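Local coordinates for protein O-phospho-L-seryl-tRNA:Cys-tRNA synthase (Methanocaldococcus jannaschii DSM 2661, PDB 5X6B) that probably converts O-phosphoseryl-tRNA(Cys) to cysteinyl-tRNA(Cys) with pyridoxal phosphate as cofactor, at residues B[257-265]-B[299-310]. Residues are numbered along the deposited sequence; the frame is centred on the assembly and turned at random.
Sequences MAASAPCGI and PIVTLMASFPHV
In the pyridoxal-phosphate-binding domain, whose seven-stranded mixed sheet and flanking helices fit a fold-type I enzyme, the loop that follows the cofactor-bearing lysine, K255, lies along helix 298-305 and the start of helix 307-314 before entering strand 264-268. Two hydroxyls, of T302 and S306, tie the loop to segment 299-310. T302 OG1 accepts the backbone N-H of S260 in an almost straight bond (N to OG1 3.0 Å, 171°) and donates its own hydroxyl hydrogen to P299 O, the helical carbonyl that also receives L303 N from the same face of its plane. One turn on, S306 OG donates to A258 O at 2.6 Å, tilted 31° from the carbonyl plane, and V310 CG2 rests against M257 O.

Apolar side chains make up much of the rest. L303, its CG anti to the backbone N, spreads two methyls against the loop: CD1 meets M257 CB at 3.7 Å and also A259 CB, while CD2 faces C263 SG and I265 CD1. F103 of helix 100-111 also packs on L303, and A261 of the second subunit on P299, so the largely buried loop–helix unit borders the interface with that second subunit. Around the cis peptide before P262 the chain turns back over the P299 ring, whose CB lies 3.6 Å from C263 CB and whose CG is 4.1 Å from P262 CD.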
ATOM      1  N   MET B 257      -5.612   8.575  -7.296  1.00 44.00           N
ATOM      2  CA  MET B 257      -5.788   8.862  -5.873  1.00 50.44           C
ATOM      3  C   MET B 257      -4.501   8.655  -5.080  1.00 46.70           C
ATOM      4  O   MET B 257      -4.542   8.328  -3.893  1.00 42.24           O
ATOM      5  CB  MET B 257      -6.911   8.006  -5.289  1.00 50.63           C
ATOM      6  CG  MET B 257      -8.247   8.226  -5.971  1.00 52.08           C
ATOM      7  SD  MET B 257      -9.588   7.281  -5.238  1.00 50.50           S
ATOM      8  CE  MET B 257      -9.876   8.197  -3.731  1.00 35.78           C
ATOM      9  N   ALA B 258      -3.368   8.853  -5.748  1.00 41.20           N
ATOM     10  CA  ALA B 258      -2.056   8.841  -5.103  1.00 54.36           C
ATOM     11  C   ALA B 258      -1.823   7.620  -4.211  1.00 55.51           C
ATOM     12  O   ALA B 258      -1.252   7.742  -3.126  1.00 49.31           O
ATOM     13  CB  ALA B 258      -1.871  10.115  -4.293  1.00 36.96           C
ATOM     14  N   ALA B 259      -2.269   6.452  -4.666  1.00 50.67           N
ATOM     15  CA  ALA B 259      -2.108   5.222  -3.893  1.00 47.34           C
ATOM     16  C   ALA B 259      -1.304   4.189  -4.668  1.00 48.22           C
ATOM     17  O   ALA B 259      -1.070   4.341  -5.867  1.00 48.90           O
ATOM     18  CB  ALA B 259      -3.465   4.655  -3.505  1.00 42.46           C
ATOM     19  N   SER B 260      -0.872   3.139  -3.977  1.00 55.63           N
ATOM     20  CA  SER B 260      -0.143   2.056  -4.629  1.00 56.59           C
ATOM     21  C   SER B 260      -1.112   1.106  -5.312  1.00 44.71           C
ATOM     22  O   SER B 260      -2.219   0.883  -4.826  1.00 56.54           O
ATOM     23  CB  SER B 260       0.710   1.285  -3.620  1.00 59.43           C
ATOM     24  OG  SER B 260       1.608   2.150  -2.947  1.00 86.97           O
ATOM     25  N   ALA B 261      -0.693   0.546  -6.439  1.00 48.67           N
ATOM     26  CA  ALA B 261      -1.490  -0.464  -7.127  1.00 56.43           C
ATOM     27  C   ALA B 261      -1.393  -1.806  -6.403  1.00 54.73           C
ATOM     28  O   ALA B 261      -0.368  -2.116  -5.802  1.00 60.68           O
ATOM     29  CB  ALA B 261      -1.036  -0.604  -8.577  1.00 52.94           C
ATOM     30  N   PRO B 262      -2.467  -2.607  -6.452  1.00 64.05           N
ATOM     31  CA  PRO B 262      -3.748  -2.253  -7.060  1.00 54.03           C
ATOM     32  C   PRO B 262      -4.827  -1.951  -6.025  1.00 54.21           C
ATOM     33  O   PRO B 262      -5.090  -2.766  -5.140  1.00 55.34           O
ATOM     34  CB  PRO B 262      -4.091  -3.504  -7.860  1.00 60.91           C
ATOM     35  CG  PRO B 262      -3.520  -4.626  -7.032  1.00 47.86           C
ATOM     36  CD  PRO B 262      -2.364  -4.060  -6.227  1.00 67.27           C
ATOM     37  N   CYS B 263      -5.435  -0.775  -6.130  1.00 59.97           N
ATOM     38  CA  CYS B 263      -6.589  -0.453  -5.301  1.00 48.94           C
ATOM     39  C   CYS B 263      -7.531   0.480  -6.050  1.00 54.82           C
ATOM     40  O   CYS B 263      -7.179   1.040  -7.090  1.00 51.82           O
ATOM     41  CB  CYS B 263      -6.163   0.175  -3.974  1.00 54.18           C
ATOM     42  SG  CYS B 263      -5.617   1.889  -4.072  1.00 61.52           S
ATOM     43  N   GLY B 264      -8.733   0.637  -5.510  1.00 48.65           N
ATOM     44  CA  GLY B 264      -9.768   1.412  -6.158  1.00 54.52           C
ATOM     45  C   GLY B 264     -10.996   1.484  -5.277  1.00 58.56           C
ATOM     46  O   GLY B 264     -11.010   0.941  -4.174  1.00 56.64           O
ATOM     47  N   ILE B 265     -12.028   2.164  -5.760  1.00 54.97           N
ATOM     48  CA  ILE B 265     -13.253   2.327  -4.991  1.00 56.26           C
ATOM     49  C   ILE B 265     -14.461   2.056  -5.871  1.00 59.54           C
ATOM     50  O   ILE B 265     -14.487   2.449  -7.038  1.00 61.83           O
ATOM     51  CB  ILE B 265     -13.359   3.745  -4.385  1.00 57.74           C
ATOM     52  CG1 ILE B 265     -12.260   3.964  -3.350  1.00 47.29           C
ATOM     53  CG2 ILE B 265     -14.715   3.962  -3.726  1.00 53.29           C
ATOM     54  CD1 ILE B 265     -12.370   3.044  -2.159  1.00 55.96           C
ATOM     55  N   PRO B 299      -1.964  -1.378  -0.437  1.00 63.96           N
ATOM     56  CA  PRO B 299      -2.588  -0.312  -1.233  1.00 65.65           C
ATOM     57  C   PRO B 299      -3.708   0.456  -0.525  1.00 59.86           C
ATOM     58  O   PRO B 299      -3.808   1.671  -0.700  1.00 58.82           O
ATOM     59  CB  PRO B 299      -3.144  -1.067  -2.444  1.00 58.19           C
ATOM     60  CG  PRO B 299      -2.263  -2.261  -2.567  1.00 61.83           C
ATOM     61  CD  PRO B 299      -1.995  -2.668  -1.151  1.00 59.00           C
ATOM     62  N   ILE B 300      -4.530  -0.229   0.262  1.00 58.64           N
ATOM     63  CA  ILE B 300      -5.635   0.436   0.941  1.00 55.26           C
ATOM     64  C   ILE B 300      -5.091   1.358   2.034  1.00 60.92           C
ATOM     65  O   ILE B 300      -5.690   2.390   2.360  1.00 58.97           O
ATOM     66  CB  ILE B 300      -6.643  -0.587   1.537  1.00 53.28           C
ATOM     67  CG1 ILE B 300      -7.885   0.119   2.084  1.00 52.21           C
ATOM     68  CG2 ILE B 300      -5.999  -1.431   2.623  1.00 60.79           C
ATOM     69  CD1 ILE B 300      -8.671   0.868   1.036  1.00 63.28           C
ATOM     70  N   VAL B 301      -3.936   0.994   2.578  1.00 60.81           N
ATOM     71  CA  VAL B 301      -3.287   1.808   3.594  1.00 60.97           C
ATOM     72  C   VAL B 301      -2.743   3.100   2.986  1.00 51.03           C
ATOM     73  O   VAL B 301      -2.856   4.167   3.586  1.00 47.77           O
ATOM     74  CB  VAL B 301      -2.156   1.035   4.284  1.00 59.46           C
ATOM     75  CG1 VAL B 301      -1.409   1.934   5.269  1.00 57.99           C
ATOM     76  CG2 VAL B 301      -2.726  -0.175   4.994  1.00 60.35           C
ATOM     77  N   THR B 302      -2.165   3.001   1.794  1.00 41.57           N
ATOM     78  CA  THR B 302      -1.692   4.187   1.096  1.00 44.60           C
ATOM     79  C   THR B 302      -2.872   5.065   0.686  1.00 54.06           C
ATOM     80  O   THR B 302      -2.776   6.291   0.719  1.00 51.32           O
ATOM     81  CB  THR B 302      -0.858   3.831  -0.147  1.00 50.97           C
ATOM     82  OG1 THR B 302      -1.665   3.117  -1.093  1.00 56.32           O
ATOM     83  CG2 THR B 302       0.335   2.980   0.245  1.00 50.03           C
ATOM     84  N   LEU B 303      -3.986   4.433   0.320  1.00 57.42           N
ATOM     85  CA  LEU B 303      -5.184   5.159  -0.098  1.00 50.65           C
ATOM     86  C   LEU B 303      -5.747   5.995   1.051  1.00 52.48           C
ATOM     87  O   LEU B 303      -6.122   7.154   0.862  1.00 56.92           O
ATOM     88  CB  LEU B 303      -6.245   4.187  -0.619  1.00 62.23           C
ATOM     89  CG  LEU B 303      -7.500   4.772  -1.275  1.00 62.87           C
ATOM     90  CD1 LEU B 303      -7.145   5.616  -2.490  1.00 56.22           C
ATOM     91  CD2 LEU B 303      -8.464   3.662  -1.669  1.00 63.99           C
ATOM     92  N   MET B 304      -5.799   5.406   2.242  1.00 49.98           N
ATOM     93  CA  MET B 304      -6.229   6.130   3.436  1.00 58.11           C
ATOM     94  C   MET B 304      -5.220   7.212   3.834  1.00 56.98           C
ATOM     95  O   MET B 304      -5.594   8.275   4.330  1.00 54.14           O
ATOM     96  CB  MET B 304      -6.439   5.167   4.607  1.00 61.81           C
ATOM     97  CG  MET B 304      -7.649   4.253   4.465  1.00 69.18           C
ATOM     98  SD  MET B 304      -7.919   3.231   5.935  1.00 73.19           S
ATOM     99  CE  MET B 304      -6.553   2.083   5.807  1.00 69.29           C
ATOM    100  N   ALA B 305      -3.940   6.936   3.614  1.00 47.24           N
ATOM    101  CA  ALA B 305      -2.884   7.877   3.981  1.00 63.27           C
ATOM    102  C   ALA B 305      -2.813   9.067   3.021  1.00 54.80           C
ATOM    103  O   ALA B 305      -2.619  10.203   3.443  1.00 57.13           O
ATOM    104  CB  ALA B 305      -1.547   7.164   4.038  1.00 50.77           C
ATOM    105  N   SER B 306      -2.973   8.801   1.727  1.00 51.83           N
ATOM    106  CA  SER B 306      -2.949   9.857   0.722  1.00 49.09           C
ATOM    107  C   SER B 306      -4.258  10.634   0.664  1.00 52.16           C
ATOM    108  O   SER B 306      -4.362  11.627  -0.056  1.00 58.02           O
ATOM    109  CB  SER B 306      -2.652   9.276  -0.657  1.00 43.70           C
ATOM    110  OG  SER B 306      -1.398   8.625  -0.672  1.00 57.51           O
ATOM    111  N   PHE B 307      -5.252  10.186   1.419  1.00 45.56           N
ATOM    112  CA  PHE B 307      -6.593  10.744   1.300  1.00 60.49           C
ATOM    113  C   PHE B 307      -6.669  12.245   1.630  1.00 59.99           C
ATOM    114  O   PHE B 307      -7.255  13.002   0.855  1.00 66.69           O
ATOM    115  CB  PHE B 307      -7.578   9.949   2.167  1.00 60.71           C
ATOM    116  CG  PHE B 307      -9.001  10.404   2.031  1.00 49.31           C
ATOM    117  CD1 PHE B 307      -9.639  10.364   0.802  1.00 71.63           C
ATOM    118  CD2 PHE B 307      -9.708  10.854   3.131  1.00 65.43           C
ATOM    119  CE1 PHE B 307     -10.949  10.785   0.669  1.00 61.73           C
ATOM    120  CE2 PHE B 307     -11.022  11.270   3.007  1.00 71.56           C
ATOM    121  CZ  PHE B 307     -11.643  11.235   1.775  1.00 62.30           C
ATOM    122  N   PRO B 308      -6.082  12.690   2.761  1.00 56.81           N
ATOM    123  CA  PRO B 308      -6.131  14.139   3.010  1.00 62.49           C
ATOM    124  C   PRO B 308      -5.414  14.959   1.934  1.00 58.95           C
ATOM    125  O   PRO B 308      -5.881  16.039   1.574  1.00 62.82           O
ATOM    126  CB  PRO B 308      -5.425  14.288   4.363  1.00 58.72           C
ATOM    127  CG  PRO B 308      -5.574  12.958   5.012  1.00 67.86           C
ATOM    128  CD  PRO B 308      -5.476  11.969   3.896  1.00 62.91           C
ATOM    129  N   HIS B 309      -4.293  14.450   1.435  1.00 50.10           N
ATOM    130  CA  HIS B 309      -3.585  15.092   0.335  1.00 41.01           C
ATOM    131  C   HIS B 309      -4.442  15.124  -0.929  1.00 58.30           C
ATOM    132  O   HIS B 309      -4.363  16.066  -1.715  1.00 62.51           O
ATOM    133  CB  HIS B 309      -2.267  14.370   0.057  1.00 42.58           C
ATOM    134  CG  HIS B 309      -1.610  14.777  -1.226  1.00 47.08           C
ATOM    135  ND1 HIS B 309      -1.125  16.045  -1.446  1.00 58.72           N
ATOM    136  CD2 HIS B 309      -1.354  14.074  -2.359  1.00 48.56           C
ATOM    137  CE1 HIS B 309      -0.601  16.112  -2.661  1.00 60.57           C
ATOM    138  NE2 HIS B 309      -0.731  14.926  -3.232  1.00 45.80           N
ATOM    139  N   VAL B 310      -5.258  14.092  -1.123  1.00 57.86           N
ATOM    140  CA  VAL B 310      -6.110  14.004  -2.306  1.00 56.57           C
ATOM    141  C   VAL B 310      -7.285  14.983  -2.222  1.00 63.14           C
ATOM    142  O   VAL B 310      -7.572  15.697  -3.188  1.00 57.46           O
ATOM    143  CB  VAL B 310      -6.631  12.563  -2.511  1.00 51.63           C
ATOM    144  CG1 VAL B 310      -7.818  12.539  -3.461  1.00 43.04           C
ATOM    145  CG2 VAL B 310      -5.515  11.680  -3.037  1.00 53.88           C
TER